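Long-range contact in endonuclease Bse634IR (PDB 3V20), which probably cuts DNA as a metal-dependent type II restriction endonuclease of the Cfr10I/Bse634I family: residues T109-K114 with T142-L147. The protein carries 1 engineered substitution. Numbering follows the deposited sequence.
Sequences TFDFRK and TSNPDL. Unlike the reference sequence in segment 109-114: F110 (reference Leu), D111 (reference His). With CA (calcium ion), chain F; nucleotides of chain C.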
# COMPACT_ATOMS: atom_id res chain seq x y z
N THR A 109 14.83 11.32 7.08
CA THR A 109 15.66 11.44 8.28
C THR A 109 16.92 10.60 8.18
O THR A 109 18.00 11.05 8.52
CB THR A 109 14.89 11.02 9.53
OG1 THR A 109 13.68 11.79 9.62
CG2 THR A 109 15.72 11.23 10.79
N PHE A 110 16.76 9.36 7.71
CA PHE A 110 17.88 8.44 7.59
C PHE A 110 17.54 7.34 6.59
O PHE A 110 16.91 6.33 6.94
CB PHE A 110 18.22 7.85 8.97
CG PHE A 110 19.52 7.10 9.02
CD1 PHE A 110 20.71 7.77 9.27
CD2 PHE A 110 19.54 5.72 8.87
CE1 PHE A 110 21.92 7.08 9.33
CE2 PHE A 110 20.74 5.02 8.93
CZ PHE A 110 21.93 5.70 9.16
N ASP A 111 17.94 7.55 5.34
CA ASP A 111 17.87 6.51 4.31
C ASP A 111 18.66 5.30 4.81
O ASP A 111 19.81 5.42 5.22
CB ASP A 111 18.45 7.03 3.00
CG ASP A 111 18.23 6.09 1.82
OD1 ASP A 111 17.92 4.89 2.03
OD2 ASP A 111 18.38 6.55 0.67
N PHE A 112 18.02 4.13 4.79
CA PHE A 112 18.61 2.90 5.32
C PHE A 112 19.90 2.47 4.60
O PHE A 112 20.68 1.67 5.12
CB PHE A 112 17.58 1.76 5.31
CG PHE A 112 17.77 0.77 4.20
CD1 PHE A 112 18.25 -0.51 4.47
CD2 PHE A 112 17.47 1.10 2.88
CE1 PHE A 112 18.45 -1.43 3.44
CE2 PHE A 112 17.66 0.18 1.85
CZ PHE A 112 18.15 -1.09 2.14
N ARG A 113 20.13 2.98 3.39
CA ARG A 113 21.35 2.63 2.66
C ARG A 113 22.58 3.28 3.30
O ARG A 113 23.72 2.91 3.00
CB ARG A 113 21.25 3.05 1.19
CG ARG A 113 20.09 2.44 0.43
CD ARG A 113 19.82 3.23 -0.86
NE ARG A 113 18.70 2.69 -1.64
CZ ARG A 113 17.42 2.89 -1.35
NH1 ARG A 113 17.06 3.59 -0.28
NH2 ARG A 113 16.48 2.36 -2.13
N LYS A 114 22.34 4.24 4.20
CA LYS A 114 23.42 4.92 4.90
C LYS A 114 24.09 3.99 5.92
O LYS A 114 25.20 4.27 6.40
CB LYS A 114 22.92 6.21 5.57
CG LYS A 114 22.28 7.22 4.62
CD LYS A 114 21.76 8.44 5.35
CE LYS A 114 22.76 9.59 5.28
NZ LYS A 114 22.44 10.65 6.27
N THR A 142 11.40 2.71 -1.77
CA THR A 142 10.50 2.12 -0.79
C THR A 142 10.58 2.87 0.55
O THR A 142 11.56 3.56 0.83
CB THR A 142 10.83 0.63 -0.54
OG1 THR A 142 9.83 0.08 0.33
CG2 THR A 142 12.23 0.45 0.08
N SER A 143 9.55 2.72 1.38
CA SER A 143 9.61 3.25 2.74
C SER A 143 10.65 2.46 3.53
O SER A 143 10.89 1.30 3.21
CB SER A 143 8.23 3.22 3.41
OG SER A 143 7.49 2.05 3.08
N ASN A 144 11.32 3.10 4.51
CA ASN A 144 12.34 2.43 5.36
C ASN A 144 11.75 1.22 6.08
O ASN A 144 10.61 1.29 6.55
CB ASN A 144 12.87 3.41 6.42
CG ASN A 144 14.29 3.93 6.14
OD1 ASN A 144 14.88 3.67 5.10
ND2 ASN A 144 14.82 4.69 7.09
N PRO A 145 12.51 0.11 6.18
CA PRO A 145 11.96 -0.98 6.98
C PRO A 145 11.79 -0.52 8.44
O PRO A 145 12.59 0.32 8.90
CB PRO A 145 13.05 -2.07 6.90
CG PRO A 145 14.00 -1.63 5.86
CD PRO A 145 13.90 -0.15 5.78
N ASP A 146 10.78 -1.02 9.14
CA ASP A 146 10.57 -0.67 10.56
C ASP A 146 11.68 -1.12 11.51
O ASP A 146 12.15 -0.33 12.33
CB ASP A 146 9.23 -1.17 11.06
CG ASP A 146 8.08 -0.47 10.38
OD1 ASP A 146 8.16 0.77 10.19
OD2 ASP A 146 7.10 -1.16 10.03
N LEU A 147 12.07 -2.40 11.41
CA LEU A 147 13.18 -2.96 12.18
C LEU A 147 14.21 -3.56 11.26
O LEU A 147 13.87 -4.23 10.30
CB LEU A 147 12.70 -4.06 13.13
CG LEU A 147 11.70 -3.85 14.27
CD1 LEU A 147 11.46 -5.20 14.93
CD2 LEU A 147 12.20 -2.82 15.28
CA CA F . 5.10 -0.24 9.49
P DA C 5 9.11 6.83 4.49
OP1 DA C 5 10.36 6.29 5.06
OP2 DA C 5 8.74 6.56 3.09
O5' DA C 5 7.87 6.28 5.34
C5' DA C 5 7.99 6.28 6.74
C4' DA C 5 6.66 6.03 7.38
O4' DA C 5 5.85 7.23 7.30
C3' DA C 5 5.87 4.87 6.76
O3' DA C 5 5.83 3.84 7.72
C2' DA C 5 4.51 5.50 6.47
C1' DA C 5 4.51 6.84 7.21
N9 DA C 5 3.74 7.86 6.50
C8 DA C 5 3.83 8.14 5.16
N7 DA C 5 3.03 9.10 4.78
C5 DA C 5 2.36 9.47 5.93
C6 DA C 5 1.38 10.45 6.19
N6 DA C 5 0.87 11.24 5.25
N1 DA C 5 0.94 10.57 7.47
C2 DA C 5 1.45 9.76 8.41
N3 DA C 5 2.37 8.82 8.26
C4 DA C 5 2.81 8.73 7.01
P DC C 6 4.76 2.66 7.72
OP1 DC C 6 5.36 1.52 8.41
OP2 DC C 6 4.24 2.40 6.37
O5' DC C 6 3.63 3.27 8.64
C5' DC C 6 3.85 3.43 10.03
C4' DC C 6 2.65 4.12 10.66
O4' DC C 6 2.43 5.37 9.99
C3' DC C 6 1.32 3.41 10.50
O3' DC C 6 1.25 2.39 11.46
C2' DC C 6 0.35 4.57 10.80
C1' DC C 6 1.09 5.80 10.23
N1 DC C 6 0.59 6.33 8.93
C2 DC C 6 -0.46 7.27 8.88
O2 DC C 6 -0.99 7.68 9.94
N3 DC C 6 -0.88 7.73 7.66
C4 DC C 6 -0.29 7.30 6.53
N4 DC C 6 -0.75 7.78 5.36
C5 DC C 6 0.79 6.33 6.56
C6 DC C 6 1.18 5.89 7.77
O HOH W 1 13.76 3.32 -0.54
O HOH W 2 5.68 -1.55 7.17
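F112 and N144 bring the two loops together, with their CA atoms 6.3 Å apart and no regular strand pairing between them. The primary amide of N144 bridges the two loops. Its ND2 gives a hydrogen bond to F110 O (2.7 Å), nearly in the amide plane. Its OD1 accepts from F112 N at 3.2 Å, in the carbonyl plane on a lone pair. A chi1 of -106°, away from a staggered position, swings the amide to reach both. ND2 also reaches P105 O, so three bonds fix the rotation of the buried amide. With an alanine here, F110 O and F112 N would probably lose these mates and 109-114 be held less firmly. The F112 ring is almost perpendicular to the N144 amide plane (88°); F112 CB packs on P145 CD at 4.2 Å. The 142-147 loop leads into strand 147-151 of the PDDEXK nuclease core and carries D146, whose OD2 binds calcium at 2.3 Å together with L197 O and OP1 of DC6 of chain C. N144 N makes a weak hydrogen bond to OP1 of DA5 of chain C. D111 OD1 closes an Asx turn on R113 N and takes R113 NH1 on its syn lone pair, a salt bridge of 2.8 Å. A water accepts from both R113 NH2 and T142 N.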